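PDB 3ZWF: zinc phosphodiesterase ELAC protein 1 from Homo sapiens, which cleaves phosphodiester bonds with a pair of zinc ions, showing tRNA 3'-processing endonuclease activity and removing 2',3'-cyclic phosphates from tRNAs cleaved by ANKZF1 during tRNA repair. Local coordinates for residues M1-L6 with L269-A274; T310-R315 with V346-D351. All coordinates share one frame; numbering follows the deposited sequence.

Interaction 1 of 2, residues M1-L6 with L269-A274; sequences MDVTFL and LLIHEA. With EDO (1,2-ethanediol), chain H; EDO (1,2-ethanediol), chain G.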
ATOM      1  N   MET A   1     -22.139  15.972  11.272  1.00 48.07           N
ATOM      2  CA  MET A   1     -20.887  15.271  11.690  1.00 45.77           C
ATOM      3  C   MET A   1     -21.092  13.771  11.607  1.00 44.17           C
ATOM      4  O   MET A   1     -22.010  13.219  12.208  1.00 42.73           O
ATOM      5  CB  MET A   1     -20.477  15.643  13.107  1.00 47.27           C
ATOM      6  CG  MET A   1     -19.216  14.938  13.586  1.00 47.28           C
ATOM      7  SD  MET A   1     -18.808  15.304  15.284  1.00 52.35           S
ATOM      8  CE  MET A   1     -17.941  16.881  15.132  1.00 54.97           C
ATOM      9  N   ASP A   2     -20.238  13.107  10.843  1.00 39.32           N
ATOM     10  CA  ASP A   2     -20.327  11.654  10.768  1.00 38.30           C
ATOM     11  C   ASP A   2     -18.964  10.994  10.714  1.00 35.19           C
ATOM     12  O   ASP A   2     -17.950  11.632  10.448  1.00 35.32           O
ATOM     13  CB  ASP A   2     -21.265  11.165   9.653  1.00 43.30           C
ATOM     14  CG  ASP A   2     -20.977  11.775   8.308  1.00 49.68           C
ATOM     15  OD1 ASP A   2     -19.823  11.737   7.844  1.00 43.29           O
ATOM     16  OD2 ASP A   2     -21.935  12.285   7.691  1.00 63.42           O
ATOM     17  N   VAL A   3     -18.968   9.729  11.085  1.00 33.43           N
ATOM     18  CA  VAL A   3     -17.813   8.875  11.040  1.00 32.25           C
ATOM     19  C   VAL A   3     -18.080   7.766  10.028  1.00 31.31           C
ATOM     20  O   VAL A   3     -19.097   7.102  10.102  1.00 32.01           O
ATOM     21  CB  VAL A   3     -17.605   8.320  12.443  1.00 33.39           C
ATOM     22  CG1 VAL A   3     -16.405   7.495  12.559  1.00 32.88           C
ATOM     23  CG2 VAL A   3     -17.500   9.509  13.431  1.00 38.85           C
ATOM     24  N   THR A   4     -17.161   7.587   9.084  1.00 30.40           N
ATOM     25  CA  THR A   4     -17.251   6.522   8.099  1.00 30.15           C
ATOM     26  C   THR A   4     -16.079   5.545   8.256  1.00 28.77           C
ATOM     27  O   THR A   4     -14.917   5.936   8.160  1.00 28.15           O
ATOM     28  CB  THR A   4     -17.227   7.073   6.654  1.00 31.60           C
ATOM     29  OG1 THR A   4     -18.326   7.959   6.446  1.00 34.22           O
ATOM     30  CG2 THR A   4     -17.292   5.908   5.613  1.00 31.32           C
ATOM     31  N   PHE A   5     -16.389   4.283   8.496  1.00 28.76           N
ATOM     32  CA  PHE A   5     -15.369   3.230   8.575  1.00 28.04           C
ATOM     33  C   PHE A   5     -14.975   2.755   7.201  1.00 27.69           C
ATOM     34  O   PHE A   5     -15.796   2.247   6.459  1.00 29.70           O
ATOM     35  CB  PHE A   5     -15.859   2.078   9.441  1.00 29.00           C
ATOM     36  CG  PHE A   5     -16.013   2.474  10.871  1.00 32.03           C
ATOM     37  CD1 PHE A   5     -17.161   3.109  11.274  1.00 34.09           C
ATOM     38  CD2 PHE A   5     -14.965   2.335  11.792  1.00 33.98           C
ATOM     39  CE1 PHE A   5     -17.326   3.558  12.599  1.00 38.40           C
ATOM     40  CE2 PHE A   5     -15.135   2.807  13.142  1.00 31.44           C
ATOM     41  CZ  PHE A   5     -16.294   3.395  13.513  1.00 37.56           C
ATOM     42  N   LEU A   6     -13.703   2.855   6.860  1.00 26.94           N
ATOM     43  CA  LEU A   6     -13.206   2.372   5.589  1.00 27.95           C
ATOM     44  C   LEU A   6     -12.590   0.968   5.696  1.00 29.85           C
ATOM     45  O   LEU A   6     -12.719   0.138   4.784  1.00 31.00           O
ATOM     46  CB  LEU A   6     -12.237   3.357   4.940  1.00 29.03           C
ATOM     47  CG  LEU A   6     -12.866   4.718   4.609  1.00 31.32           C
ATOM     48  CD1 LEU A   6     -11.839   5.755   4.265  1.00 36.03           C
ATOM     49  CD2 LEU A   6     -13.944   4.635   3.517  1.00 32.58           C
ATOM     50  N   LEU A 269     -18.639   9.621  20.944  1.00 34.68           N
ATOM     51  CA  LEU A 269     -18.262   8.398  20.257  1.00 33.13           C
ATOM     52  C   LEU A 269     -16.834   8.047  20.653  1.00 31.99           C
ATOM     53  O   LEU A 269     -15.938   8.894  20.597  1.00 31.85           O
ATOM     54  CB  LEU A 269     -18.408   8.590  18.764  1.00 33.65           C
ATOM     55  CG  LEU A 269     -18.436   7.270  17.982  1.00 35.71           C
ATOM     56  CD1 LEU A 269     -19.801   6.645  18.175  1.00 37.34           C
ATOM     57  CD2 LEU A 269     -18.103   7.435  16.500  1.00 37.82           C
ATOM     58  N   LEU A 270     -16.637   6.813  21.082  1.00 31.35           N
ATOM     59  CA  LEU A 270     -15.326   6.271  21.397  1.00 30.45           C
ATOM     60  C   LEU A 270     -15.066   5.059  20.481  1.00 29.32           C
ATOM     61  O   LEU A 270     -15.819   4.095  20.525  1.00 29.37           O
ATOM     62  CB  LEU A 270     -15.256   5.838  22.857  1.00 32.03           C
ATOM     63  CG  LEU A 270     -14.024   5.062  23.323  1.00 34.79           C
ATOM     64  CD1 LEU A 270     -12.778   5.857  23.087  1.00 39.95           C
ATOM     65  CD2 LEU A 270     -14.185   4.781  24.824  1.00 39.74           C
ATOM     66  N   ILE A 271     -14.026   5.153  19.660  1.00 28.48           N
ATOM     67  CA  ILE A 271     -13.607   4.070  18.716  1.00 27.54           C
ATOM     68  C   ILE A 271     -12.381   3.367  19.297  1.00 26.91           C
ATOM     69  O   ILE A 271     -11.365   3.999  19.613  1.00 26.79           O
ATOM     70  CB  ILE A 271     -13.302   4.592  17.341  1.00 27.20           C
ATOM     71  CG1 ILE A 271     -14.501   5.353  16.775  1.00 28.37           C
ATOM     72  CG2 ILE A 271     -12.784   3.413  16.399  1.00 26.35           C
ATOM     73  CD1 ILE A 271     -14.216   5.912  15.399  1.00 29.29           C
ATOM     74  N   HIS A 272     -12.541   2.076  19.546  1.00 26.71           N
ATOM     75  CA  HIS A 272     -11.544   1.278  20.246  1.00 26.39           C
ATOM     76  C   HIS A 272     -11.362  -0.065  19.506  1.00 25.81           C
ATOM     77  O   HIS A 272     -12.313  -0.648  19.013  1.00 25.91           O
ATOM     78  CB  HIS A 272     -12.012   1.024  21.694  1.00 27.12           C
ATOM     79  CG  HIS A 272     -10.925   0.631  22.642  1.00 27.22           C
ATOM     80  ND1 HIS A 272     -10.254  -0.575  22.559  1.00 27.76           N
ATOM     81  CD2 HIS A 272     -10.438   1.264  23.745  1.00 28.42           C
ATOM     82  CE1 HIS A 272      -9.351  -0.625  23.534  1.00 28.10           C
ATOM     83  NE2 HIS A 272      -9.447   0.467  24.267  1.00 28.52           N
ATOM     84  N   GLU A 273     -10.127  -0.550  19.494  1.00 25.37           N
ATOM     85  CA  GLU A 273      -9.925  -1.912  18.969  1.00 25.03           C
ATOM     86  C   GLU A 273     -10.461  -3.035  19.871  1.00 25.44           C
ATOM     87  O   GLU A 273     -10.591  -2.922  21.085  1.00 25.95           O
ATOM     88  CB  GLU A 273      -8.454  -2.192  18.713  1.00 24.61           C
ATOM     89  CG  GLU A 273      -7.599  -2.275  19.964  1.00 24.93           C
ATOM     90  CD  GLU A 273      -6.590  -3.397  19.812  1.00 24.80           C
ATOM     91  OE1 GLU A 273      -7.010  -4.582  19.832  1.00 25.35           O
ATOM     92  OE2 GLU A 273      -5.407  -3.098  19.588  1.00 26.30           O
ATOM     93  N   ALA A 274     -10.829  -4.123  19.236  1.00 25.33           N
ATOM     94  CA  ALA A 274     -11.081  -5.385  19.936  1.00 25.69           C
ATOM     95  C   ALA A 274     -10.624  -6.523  19.034  1.00 25.41           C
ATOM     96  O   ALA A 274     -11.439  -7.193  18.412  1.00 25.52           O
ATOM     97  CB  ALA A 274     -12.550  -5.557  20.300  1.00 26.22           C
TER
HETATM   98  C1  EDO H1367     -21.523  15.374   6.625  1.00 75.55           C
HETATM   99  O1  EDO H1367     -21.058  16.458   5.809  1.00 78.60           O
HETATM  100  C2  EDO H1367     -21.011  15.563   8.043  1.00 74.84           C
HETATM  101  O2  EDO H1367     -21.451  14.470   8.834  1.00 81.17           O
HETATM  102  C1  EDO G1366     -19.847   6.856   2.489  1.00 42.33           C
HETATM  103  O1  EDO G1366     -19.485   5.712   3.270  1.00 66.25           O
HETATM  104  C2  EDO G1366     -20.483   7.981   3.294  1.00 71.25           C
HETATM  105  O2  EDO G1366     -19.554   8.547   4.199  1.00 42.25           O
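Strands 2-5 and 269-273 run nearly parallel, their axes 18° apart and 10.6 Å from each other at closest approach, a spacing that side chains alone bridge without any backbone hydrogen bond. The methyl CD1 of Ile-271 is the focus: it lies 3.9 Å from CG1 of Val-3 and 3.8 Å from CZ of Phe-5, meeting the ring obliquely. Ile-271 gets there with a fully extended outer chain (chi2 179°), which carries CD1 across to the other strand while CG2 stays behind near the ring's CE2. Val-3 divides its branches: CG1, anti to the backbone N, slides past Ile-271, whereas CG2 meets CD2 of Leu-269 tip to tip at 3.8 Å. Polar groups turn elsewhere. Thr-4 OG1 hydrogen-bonds O2 of a 1,2-ethanediol (chain G), probably from the crystallisation liquor, at 2.6 Å, and Asp-2 pairs with Arg-25 of the adjoining strand. On the second strand the imidazole of His-272 is fixed within its own segment, ND1 donating to a lone pair of Glu-273 O at 2.8 Å. Strand 2-5 belongs to one sheet and strand 269-273 to the other of the metallo-beta-lactamase sandwich, and Val-308 also touches both Phe-5 and Leu-269. With four buried apolar side chains meeting and no polar bond between the strands, the sheets are joined here by hydrophobic packing.

Interaction 2 of 2, residues T310-R315 with V346-D351; sequences THFSQR and VTLAED. With ZN (zinc ion), chain D.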
ATOM      1  N   THR A 310     -13.624  -2.026  16.658  1.00 25.73           N
ATOM      2  CA  THR A 310     -13.066  -2.199  15.315  1.00 25.30           C
ATOM      3  C   THR A 310     -11.757  -2.932  15.417  1.00 24.77           C
ATOM      4  O   THR A 310     -11.393  -3.460  16.458  1.00 24.80           O
ATOM      5  CB  THR A 310     -12.974  -0.837  14.590  1.00 25.33           C
ATOM      6  OG1 THR A 310     -12.743  -1.013  13.188  1.00 25.16           O
ATOM      7  CG2 THR A 310     -11.885   0.048  15.216  1.00 25.03           C
ATOM      8  N   HIS A 311     -11.075  -3.061  14.268  1.00 24.44           N
ATOM      9  CA  HIS A 311      -9.781  -3.770  14.205  1.00 24.07           C
ATOM     10  C   HIS A 311      -9.911  -5.206  14.654  1.00 24.26           C
ATOM     11  O   HIS A 311      -9.144  -5.693  15.463  1.00 24.24           O
ATOM     12  CB  HIS A 311      -8.694  -3.033  15.024  1.00 23.85           C
ATOM     13  CG  HIS A 311      -7.282  -3.412  14.704  1.00 23.57           C
ATOM     14  ND1 HIS A 311      -6.599  -4.411  15.365  1.00 23.67           N
ATOM     15  CD2 HIS A 311      -6.375  -2.824  13.885  1.00 23.31           C
ATOM     16  CE1 HIS A 311      -5.362  -4.480  14.908  1.00 23.51           C
ATOM     17  NE2 HIS A 311      -5.189  -3.498  14.043  1.00 23.26           N
ATOM     18  N   PHE A 312     -10.844  -5.905  14.027  1.00 24.55           N
ATOM     19  CA  PHE A 312     -11.097  -7.298  14.288  1.00 24.84           C
ATOM     20  C   PHE A 312     -10.165  -8.263  13.554  1.00 25.10           C
ATOM     21  O   PHE A 312      -9.826  -8.039  12.414  1.00 24.69           O
ATOM     22  CB  PHE A 312     -12.537  -7.631  13.898  1.00 25.31           C
ATOM     23  CG  PHE A 312     -13.591  -6.840  14.650  1.00 25.58           C
ATOM     24  CD1 PHE A 312     -13.812  -7.096  15.976  1.00 25.87           C
ATOM     25  CD2 PHE A 312     -14.364  -5.874  14.002  1.00 25.79           C
ATOM     26  CE1 PHE A 312     -14.756  -6.358  16.677  1.00 26.17           C
ATOM     27  CE2 PHE A 312     -15.318  -5.130  14.686  1.00 26.20           C
ATOM     28  CZ  PHE A 312     -15.544  -5.402  16.011  1.00 26.39           C
ATOM     29  N   SER A 313      -9.705  -9.282  14.277  1.00 25.87           N
ATOM     30  CA  SER A 313      -8.911 -10.349  13.704  1.00 26.84           C
ATOM     31  C   SER A 313      -9.581 -10.838  12.405  1.00 25.89           C
ATOM     32  O   SER A 313     -10.815 -11.030  12.336  1.00 25.81           O
ATOM     33  CB  SER A 313      -8.767 -11.514  14.693  1.00 32.12           C
ATOM     34  OG  SER A 313      -8.044 -12.594  14.092  1.00 36.61           O
ATOM     35  N   GLN A 314      -8.730 -11.029  11.382  1.00 25.57           N
ATOM     36  CA  GLN A 314      -9.236 -11.442  10.078  1.00 27.55           C
ATOM     37  C   GLN A 314      -9.592 -12.946  10.098  1.00 37.22           C
ATOM     38  O   GLN A 314      -9.048 -13.728  10.880  1.00 37.81           O
ATOM     39  CB  GLN A 314      -8.205 -11.159   8.984  1.00 25.98           C
ATOM     40  CG  GLN A 314      -7.927  -9.724   8.688  1.00 25.38           C
ATOM     41  CD  GLN A 314      -8.986  -8.993   7.880  1.00 25.53           C
ATOM     42  OE1 GLN A 314     -10.085  -9.498   7.641  1.00 26.02           O
ATOM     43  NE2 GLN A 314      -8.659  -7.745   7.494  1.00 25.22           N
ATOM     44  N   ARG A 315     -10.534 -13.322   9.244  1.00 42.26           N
ATOM     45  CA  ARG A 315     -10.936 -14.719   9.112  1.00 66.05           C
ATOM     46  C   ARG A 315      -9.842 -15.367   8.267  1.00 84.97           C
ATOM     47  O   ARG A 315      -9.917 -15.352   7.040  1.00106.28           O
ATOM     48  CB  ARG A 315     -12.314 -14.843   8.445  1.00 61.74           C
ATOM     49  N   VAL A 346     -22.924  -0.419  22.581  1.00 36.58           N
ATOM     50  CA  VAL A 346     -21.733  -0.956  21.862  1.00 34.29           C
ATOM     51  C   VAL A 346     -22.071  -1.380  20.435  1.00 35.01           C
ATOM     52  O   VAL A 346     -23.018  -2.168  20.219  1.00 37.87           O
ATOM     53  CB  VAL A 346     -21.119  -2.173  22.634  1.00 33.63           C
ATOM     54  CG1 VAL A 346     -19.892  -2.759  21.940  1.00 34.27           C
ATOM     55  CG2 VAL A 346     -20.913  -1.786  24.145  1.00 35.95           C
ATOM     56  N   THR A 347     -21.313  -0.865  19.478  1.00 33.27           N
ATOM     57  CA  THR A 347     -21.548  -1.113  18.067  1.00 32.80           C
ATOM     58  C   THR A 347     -20.321  -1.803  17.475  1.00 31.22           C
ATOM     59  O   THR A 347     -19.198  -1.472  17.852  1.00 30.13           O
ATOM     60  CB  THR A 347     -21.776   0.213  17.320  1.00 35.12           C
ATOM     61  OG1 THR A 347     -22.894   0.885  17.891  1.00 38.31           O
ATOM     62  CG2 THR A 347     -22.077  -0.026  15.859  1.00 37.54           C
ATOM     63  N   LEU A 348     -20.547  -2.796  16.604  1.00 30.53           N
ATOM     64  CA  LEU A 348     -19.427  -3.448  15.890  1.00 30.31           C
ATOM     65  C   LEU A 348     -19.272  -2.823  14.519  1.00 29.13           C
ATOM     66  O   LEU A 348     -20.170  -2.892  13.685  1.00 31.19           O
ATOM     67  CB  LEU A 348     -19.656  -4.957  15.791  1.00 32.88           C
ATOM     68  CG  LEU A 348     -20.116  -5.568  17.113  1.00 33.42           C
ATOM     69  CD1 LEU A 348     -20.355  -7.065  16.879  1.00 37.72           C
ATOM     70  CD2 LEU A 348     -19.109  -5.233  18.238  1.00 34.15           C
ATOM     71  N   ALA A 349     -18.091  -2.250  14.279  1.00 28.69           N
ATOM     72  CA  ALA A 349     -17.785  -1.603  13.011  1.00 27.87           C
ATOM     73  C   ALA A 349     -17.749  -2.633  11.867  1.00 28.18           C
ATOM     74  O   ALA A 349     -17.295  -3.764  12.043  1.00 27.66           O
ATOM     75  CB  ALA A 349     -16.444  -0.835  13.074  1.00 27.14           C
ATOM     76  N   GLU A 350     -18.294  -2.220  10.744  1.00 29.19           N
ATOM     77  CA  GLU A 350     -18.107  -2.913   9.464  1.00 30.22           C
ATOM     78  C   GLU A 350     -17.620  -1.901   8.442  1.00 29.13           C
ATOM     79  O   GLU A 350     -17.915  -0.714   8.563  1.00 28.92           O
ATOM     80  CB  GLU A 350     -19.416  -3.556   8.980  1.00 34.65           C
ATOM     81  CG  GLU A 350     -19.951  -4.549   9.951  1.00 41.02           C
ATOM     82  CD  GLU A 350     -21.329  -5.083   9.587  1.00 57.68           C
ATOM     83  OE1 GLU A 350     -21.913  -4.682   8.553  1.00 49.53           O
ATOM     84  OE2 GLU A 350     -21.813  -5.925  10.360  1.00 55.60           O
ATOM     85  N   ASP A 351     -16.898  -2.362   7.398  1.00 28.39           N
ATOM     86  CA  ASP A 351     -16.498  -1.447   6.358  1.00 28.61           C
ATOM     87  C   ASP A 351     -17.754  -0.787   5.757  1.00 29.84           C
ATOM     88  O   ASP A 351     -18.789  -1.445   5.495  1.00 30.64           O
ATOM     89  CB  ASP A 351     -15.729  -2.141   5.214  1.00 28.54           C
ATOM     90  CG  ASP A 351     -14.411  -2.742   5.653  1.00 27.93           C
ATOM     91  OD1 ASP A 351     -14.030  -2.676   6.863  1.00 27.97           O
ATOM     92  OD2 ASP A 351     -13.677  -3.211   4.727  1.00 27.53           O
TER
HETATM   93 ZN    ZN D1363      -3.128  -2.869  13.633  0.90 26.97          ZN
HETATM   94  O   HOH W   1      -0.973  -2.632  13.647  1.00 28.39           O
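The carbonyl oxygen of Ala-349 is approached by two groups: the edge of the Phe-312 ring, with CE2 3.6 Å away and the oxygen near the ring plane, and NH1 of Arg-17, which hydrogen-bonds it. The next ring atom, CZ, lies 4.1 Å from CB of Leu-348, obliquely to the ring, and the two side chains cross at about a right angle. With CG beside its own backbone N (chi1 -60°), the Phe-312 ring folds back over the chain, one face lying over the carbonyl carbon of Thr-310, which sits toward the ring's rim. On the same segment as Leu-348, Ala-349 points its methyl at Thr-310, CB standing 3.7 Å from OG1 and 3.8 Å from CB of the threonine. Between Thr-310 and Phe-312 in the chain, His-311 turns the other way, with CG anti to the backbone N (chi1 -162°), and binds zinc through NE2 at 2.2 Å. Asp-64, His-65 and Asp-251 also bind this ion, as does a water at 2.2 Å, while ND1 hydrogen-bonds Thr-275 OG1, which helps fix the ring's rotation. Without a direct hydrogen bond, Ala-349 against Thr-310 and Phe-312 against Leu-348 and a carbonyl pack the zinc-binding loop against the chain leaving strand 345-348.

Interactions 1 and 2 have centres 10 Å apart and share the sheet in which strand 306-310 lies between 269-273 and 345-348. Thr-310 ties them together: its N is 3.0 Å from His-272 O and its O 2.9 Å from Ala-274 N, both probable hydrogen bonds. Segments 1-6 and 346-351 also touch, Leu-6 O lying 3.5 Å from Asp-351 CG. Val-308, already in touch with Phe-5, also meets Ala-349, so one residue of strand 306-310 contacts both interactions. Interaction 2 carries the ligand His-311 itself, whereas Ile-271 of interaction 1 stands behind the site, its side chain about 8 Å from that of His-311 and about 12 Å from a zinc ion.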